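Local structure of penicillin-binding protein 2 (Pbp2) (Helicobacter pylori, 5LP5) at residues Lys533-Thr546 / Ile558-Gly572. The protein probably cross-links peptidoglycan as a penicillin-binding transpeptidase and forms a complex with MreC, consistent with a role in cell shape. Sequence-based numbering, arbitrary orientation.
Sequences KDMEYFHRSHAWIT and ITILVEHGEGGSKLG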
loop_
_atom_site.group_PDB
_atom_site.type_symbol
_atom_site.label_atom_id
_atom_site.label_comp_id
_atom_site.label_asym_id
_atom_site.label_seq_id
_atom_site.Cartn_x
_atom_site.Cartn_y
_atom_site.Cartn_z
ATOM N N LYS A 533 -19.632 13.122 44.201
ATOM C CA LYS A 533 -18.297 13.593 44.582
ATOM C C LYS A 533 -17.570 12.649 45.548
ATOM O O LYS A 533 -16.355 12.503 45.461
ATOM C CB LYS A 533 -18.353 15.010 45.178
ATOM C CG LYS A 533 -17.086 15.819 44.917
ATOM C CD LYS A 533 -16.981 17.067 45.782
ATOM C CE LYS A 533 -15.742 17.875 45.430
ATOM N NZ LYS A 533 -15.855 19.285 45.884
ATOM N N ASP A 534 -18.299 12.019 46.467
ATOM C CA ASP A 534 -17.717 10.980 47.331
ATOM C C ASP A 534 -17.635 9.618 46.621
ATOM O O ASP A 534 -17.126 8.649 47.185
ATOM C CB ASP A 534 -18.540 10.824 48.621
ATOM C CG ASP A 534 -18.423 12.022 49.544
ATOM O OD1 ASP A 534 -17.473 12.825 49.388
ATOM O OD2 ASP A 534 -19.285 12.154 50.436
ATOM N N MET A 535 -18.120 9.554 45.384
ATOM C CA MET A 535 -18.398 8.276 44.727
ATOM C C MET A 535 -17.161 7.775 43.963
ATOM O O MET A 535 -16.583 8.508 43.159
ATOM C CB MET A 535 -19.616 8.448 43.796
ATOM C CG MET A 535 -20.590 7.266 43.761
ATOM S SD MET A 535 -22.341 7.753 43.698
ATOM C CE MET A 535 -23.123 6.369 42.865
ATOM N N GLU A 536 -16.752 6.534 44.230
ATOM C CA GLU A 536 -15.580 5.939 43.570
ATOM C C GLU A 536 -15.883 5.661 42.096
ATOM O O GLU A 536 -17.007 5.332 41.758
ATOM C CB GLU A 536 -15.150 4.651 44.287
ATOM C CG GLU A 536 -13.749 4.157 43.923
ATOM C CD GLU A 536 -13.728 3.170 42.763
ATOM O OE1 GLU A 536 -14.606 2.283 42.718
ATOM O OE2 GLU A 536 -12.827 3.283 41.899
ATOM N N TYR A 537 -14.863 5.792 41.249
ATOM C CA TYR A 537 -15.038 5.942 39.795
ATOM C C TYR A 537 -16.037 4.971 39.131
ATOM O O TYR A 537 -16.909 5.405 38.387
ATOM C CB TYR A 537 -13.671 5.896 39.092
ATOM C CG TYR A 537 -13.749 6.157 37.606
ATOM C CD1 TYR A 537 -13.330 7.374 37.052
ATOM C CD2 TYR A 537 -14.237 5.182 36.746
ATOM C CE1 TYR A 537 -13.419 7.602 35.685
ATOM C CE2 TYR A 537 -14.321 5.400 35.388
ATOM C CZ TYR A 537 -13.925 6.594 34.859
ATOM O OH TYR A 537 -14.042 6.708 33.492
ATOM N N PHE A 538 -15.920 3.673 39.395
ATOM C CA PHE A 538 -16.741 2.667 38.679
ATOM C C PHE A 538 -18.200 2.574 39.132
ATOM O O PHE A 538 -19.031 1.972 38.460
ATOM C CB PHE A 538 -16.080 1.294 38.765
ATOM C CG PHE A 538 -14.917 1.160 37.852
ATOM C CD1 PHE A 538 -15.130 0.991 36.498
ATOM C CD2 PHE A 538 -13.623 1.262 38.325
ATOM C CE1 PHE A 538 -14.068 0.895 35.626
ATOM C CE2 PHE A 538 -12.554 1.168 37.464
ATOM C CZ PHE A 538 -12.775 0.983 36.112
ATOM N N HIS A 539 -18.497 3.154 40.284
ATOM C CA HIS A 539 -19.868 3.157 40.804
ATOM C C HIS A 539 -20.703 4.294 40.213
ATOM O O HIS A 539 -21.937 4.283 40.287
ATOM C CB HIS A 539 -19.839 3.220 42.331
ATOM C CG HIS A 539 -19.841 1.869 42.964
ATOM N ND1 HIS A 539 -18.698 1.252 43.430
ATOM C CD2 HIS A 539 -20.855 0.995 43.166
ATOM C CE1 HIS A 539 -19.014 0.065 43.917
ATOM N NE2 HIS A 539 -20.315 -0.116 43.769
ATOM N N ARG A 540 -20.013 5.246 39.591
ATOM C CA ARG A 540 -20.628 6.461 39.105
ATOM C C ARG A 540 -21.585 6.192 37.967
ATOM O O ARG A 540 -21.351 5.321 37.114
ATOM C CB ARG A 540 -19.552 7.434 38.646
ATOM C CG ARG A 540 -18.670 7.934 39.778
ATOM C CD ARG A 540 -17.535 8.812 39.264
ATOM N NE ARG A 540 -16.676 9.257 40.356
ATOM C CZ ARG A 540 -15.560 9.964 40.206
ATOM N NH1 ARG A 540 -15.137 10.323 39.001
ATOM N NH2 ARG A 540 -14.854 10.305 41.276
ATOM N N SER A 541 -22.673 6.963 37.971
ATOM C CA SER A 541 -23.647 6.970 36.886
ATOM C C SER A 541 -22.985 7.420 35.551
ATOM O O SER A 541 -22.069 8.255 35.550
ATOM C CB SER A 541 -24.812 7.902 37.265
ATOM O OG SER A 541 -25.129 7.821 38.656
ATOM N N HIS A 542 -23.429 6.847 34.432
ATOM C CA HIS A 542 -22.988 7.303 33.113
ATOM C C HIS A 542 -23.728 8.588 32.728
ATOM O O HIS A 542 -24.801 8.890 33.272
ATOM C CB HIS A 542 -23.251 6.260 32.022
ATOM C CG HIS A 542 -22.677 4.913 32.303
ATOM N ND1 HIS A 542 -21.365 4.721 32.669
ATOM C CD2 HIS A 542 -23.236 3.683 32.244
ATOM C CE1 HIS A 542 -21.145 3.430 32.844
ATOM N NE2 HIS A 542 -22.267 2.778 32.598
ATOM N N ALA A 543 -23.157 9.320 31.771
ATOM C CA ALA A 543 -23.657 10.645 31.418
ATOM C C ALA A 543 -23.993 10.759 29.938
ATOM O O ALA A 543 -23.167 10.432 29.096
ATOM C CB ALA A 543 -22.626 11.702 31.789
ATOM N N TRP A 544 -25.192 11.249 29.636
ATOM C CA TRP A 544 -25.626 11.465 28.265
ATOM C C TRP A 544 -25.840 12.950 28.007
ATOM O O TRP A 544 -26.125 13.725 28.929
ATOM C CB TRP A 544 -26.962 10.769 27.987
ATOM C CG TRP A 544 -26.912 9.299 27.718
ATOM C CD1 TRP A 544 -27.119 8.293 28.619
ATOM C CD2 TRP A 544 -26.680 8.665 26.461
ATOM N NE1 TRP A 544 -27.020 7.079 28.004
ATOM C CE2 TRP A 544 -26.751 7.273 26.679
ATOM C CE3 TRP A 544 -26.405 9.132 25.174
ATOM C CZ2 TRP A 544 -26.554 6.350 25.660
ATOM C CZ3 TRP A 544 -26.227 8.216 24.163
ATOM C CH2 TRP A 544 -26.299 6.846 24.408
ATOM N N ILE A 545 -25.716 13.322 26.733
ATOM C CA ILE A 545 -26.205 14.590 26.210
ATOM C C ILE A 545 -26.310 14.433 24.702
ATOM O O ILE A 545 -25.370 13.996 24.045
ATOM C CB ILE A 545 -25.284 15.775 26.573
ATOM C CG1 ILE A 545 -25.864 17.105 26.064
ATOM C CG2 ILE A 545 -23.866 15.539 26.055
ATOM C CD1 ILE A 545 -25.345 18.323 26.797
ATOM N N THR A 546 -27.480 14.740 24.163
ATOM C CA THR A 546 -27.691 14.712 22.727
ATOM C C THR A 546 -28.264 16.064 22.371
ATOM O O THR A 546 -28.740 16.769 23.219
ATOM C CB THR A 546 -28.603 13.547 22.314
ATOM O OG1 THR A 546 -28.531 13.345 20.903
ATOM C CG2 THR A 546 -30.037 13.808 22.719
ATOM N N ILE A 558 -25.578 15.910 17.343
ATOM C CA ILE A 558 -24.396 15.468 18.068
ATOM C C ILE A 558 -24.872 14.657 19.243
ATOM O O ILE A 558 -25.866 15.005 19.832
ATOM C CB ILE A 558 -23.592 16.662 18.584
ATOM C CG1 ILE A 558 -23.179 17.547 17.404
ATOM C CG2 ILE A 558 -22.393 16.182 19.380
ATOM C CD1 ILE A 558 -22.363 18.770 17.761
ATOM N N THR A 559 -24.174 13.580 19.577
ATOM C CA THR A 559 -24.576 12.715 20.670
ATOM C C THR A 559 -23.319 12.274 21.410
ATOM O O THR A 559 -22.382 11.738 20.812
ATOM C CB THR A 559 -25.342 11.477 20.163
ATOM O OG1 THR A 559 -26.620 11.861 19.629
ATOM C CG2 THR A 559 -25.581 10.485 21.292
ATOM N N ILE A 560 -23.303 12.512 22.718
ATOM C CA ILE A 560 -22.103 12.293 23.529
ATOM C C ILE A 560 -22.442 11.450 24.731
ATOM O O ILE A 560 -23.473 11.658 25.358
ATOM C CB ILE A 560 -21.487 13.625 24.013
ATOM C CG1 ILE A 560 -21.061 14.468 22.812
ATOM C CG2 ILE A 560 -20.278 13.381 24.912
ATOM C CD1 ILE A 560 -20.752 15.910 23.137
ATOM N N LEU A 561 -21.557 10.506 25.041
ATOM C CA LEU A 561 -21.730 9.619 26.179
ATOM C C LEU A 561 -20.407 9.376 26.910
ATOM O O LEU A 561 -19.496 8.773 26.342
ATOM C CB LEU A 561 -22.290 8.289 25.704
ATOM C CG LEU A 561 -22.224 7.199 26.769
ATOM C CD1 LEU A 561 -23.390 7.276 27.739
ATOM C CD2 LEU A 561 -22.201 5.867 26.079
ATOM N N VAL A 562 -20.307 9.822 28.164
ATOM C CA VAL A 562 -19.088 9.592 28.949
ATOM C C VAL A 562 -19.326 8.560 30.040
ATOM O O VAL A 562 -20.106 8.783 30.964
ATOM C CB VAL A 562 -18.530 10.881 29.596
ATOM C CG1 VAL A 562 -17.323 10.570 30.466
ATOM C CG2 VAL A 562 -18.135 11.885 28.530
ATOM N N GLU A 563 -18.640 7.429 29.935
ATOM C CA GLU A 563 -18.780 6.384 30.927
ATOM C C GLU A 563 -18.396 6.927 32.297
ATOM O O GLU A 563 -17.333 7.522 32.460
ATOM C CB GLU A 563 -17.947 5.150 30.562
ATOM C CG GLU A 563 -18.604 4.292 29.490
ATOM C CD GLU A 563 -17.833 3.023 29.187
ATOM O OE1 GLU A 563 -16.884 2.717 29.918
ATOM O OE2 GLU A 563 -18.170 2.324 28.222
ATOM N N HIS A 564 -19.295 6.732 33.263
ATOM C CA HIS A 564 -19.096 7.175 34.633
ATOM C C HIS A 564 -18.970 8.695 34.700
ATOM O O HIS A 564 -18.366 9.246 35.625
ATOM C CB HIS A 564 -17.894 6.443 35.230
ATOM C CG HIS A 564 -18.038 4.947 35.187
ATOM N ND1 HIS A 564 -19.134 4.287 35.709
ATOM C CD2 HIS A 564 -17.234 3.983 34.674
ATOM C CE1 HIS A 564 -18.986 2.982 35.535
ATOM N NE2 HIS A 564 -17.840 2.771 34.910
ATOM N N GLY A 565 -19.583 9.362 33.713
ATOM C CA GLY A 565 -19.575 10.825 33.598
ATOM C C GLY A 565 -20.398 11.507 34.667
ATOM O O GLY A 565 -20.475 12.736 34.718
ATOM N N GLU A 566 -21.054 10.698 35.495
ATOM C CA GLU A 566 -21.587 11.156 36.768
ATOM C C GLU A 566 -22.576 12.296 36.585
ATOM O O GLU A 566 -22.675 13.150 37.455
ATOM C CB GLU A 566 -20.431 11.600 37.708
ATOM C CG GLU A 566 -20.783 11.624 39.204
ATOM C CD GLU A 566 -19.615 11.991 40.122
ATOM O OE1 GLU A 566 -18.539 12.365 39.588
ATOM O OE2 GLU A 566 -19.784 11.923 41.381
ATOM N N GLY A 567 -23.302 12.331 35.474
ATOM C CA GLY A 567 -24.308 13.379 35.288
ATOM C C GLY A 567 -24.271 14.102 33.952
ATOM O O GLY A 567 -23.221 14.584 33.510
ATOM N N GLY A 568 -25.442 14.190 33.330
ATOM C CA GLY A 568 -25.576 14.605 31.926
ATOM C C GLY A 568 -25.257 16.055 31.648
ATOM O O GLY A 568 -24.726 16.375 30.594
ATOM N N SER A 569 -25.579 16.917 32.604
ATOM C CA SER A 569 -25.318 18.344 32.504
ATOM C C SER A 569 -23.821 18.645 32.485
ATOM O O SER A 569 -23.383 19.588 31.840
ATOM C CB SER A 569 -25.977 19.060 33.681
ATOM O OG SER A 569 -25.883 20.467 33.560
ATOM N N LYS A 570 -23.044 17.808 33.163
ATOM C CA LYS A 570 -21.583 17.921 33.233
ATOM C C LYS A 570 -20.898 17.799 31.855
ATOM O O LYS A 570 -19.701 17.998 31.743
ATOM C CB LYS A 570 -21.081 16.820 34.185
ATOM C CG LYS A 570 -19.874 17.136 35.063
ATOM C CD LYS A 570 -20.017 16.517 36.466
ATOM C CE LYS A 570 -18.856 15.607 36.881
ATOM N NZ LYS A 570 -17.512 16.235 36.741
ATOM N N LEU A 571 -21.663 17.474 30.823
ATOM C CA LEU A 571 -21.129 17.273 29.482
ATOM C C LEU A 571 -21.413 18.416 28.510
ATOM O O LEU A 571 -21.121 18.306 27.311
ATOM C CB LEU A 571 -21.725 16.002 28.886
ATOM C CG LEU A 571 -21.430 14.696 29.597
ATOM C CD1 LEU A 571 -21.992 13.565 28.737
ATOM C CD2 LEU A 571 -19.927 14.539 29.809
ATOM N N GLY A 572 -21.999 19.498 29.008
ATOM C CA GLY A 572 -22.243 20.674 28.183
ATOM C C GLY A 572 -20.969 21.339 27.692
ATOM O O GLY A 572 -20.967 21.940 26.629
#
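In the transpeptidase domain, an antiparallel beta hairpin pairs residues 542-546 of strand 542-549 with 558-562 of strand 556-562, and beyond the ladder the chain before Ala-543 meets the turn after Val-562. Ala-543 and Val-562 form one hydrogen-bonded pair, Ile-545 and Ile-560 the next, where Ile-560 N reaches Ile-545 O at 2.9 Å. In the type II turn, Val-562 O accepts from Gly-565 N and Ala-543 N, which reach it from opposite faces of the carbonyl plane. His-564, on this turn, is gripped from several directions: its ND1 donates almost straight (172°) to Arg-540 O at 2.8 Å, and its backbone N donates to His-542 ND1 at 2.9 Å, in the plane of that ring. Phe-538 CA lies over one face of the His-564 imidazole and His-542 CE1 over the other. Glu-566 N bonds to Ser-541 O; with CG anti to the backbone N (chi1 -159°), its extended side chain lays OE1 over the Arg-540 guanidinium, a long, purely electrostatic salt bridge, 3.7 Å from Arg-540 NE with no N-H aimed at the oxygen. Met-535 O, near the guanidinium plane, accepts from both Arg-540 NE and NH2, fixing the group's rotation. On the sheet face of Trp-544, Leu-561 CD1 sits over the indole's five-membered ring, and helix 441-453 packs there through Val-444. On the other face, Ile-545 CG2 meets CB of Leu-571, the N-cap of helix 572-584, at 3.6 Å, and Ile-545 also touches that helix's Leu-575. Strands 511-517 and 252-258 flank the hairpin in the five-stranded sheet.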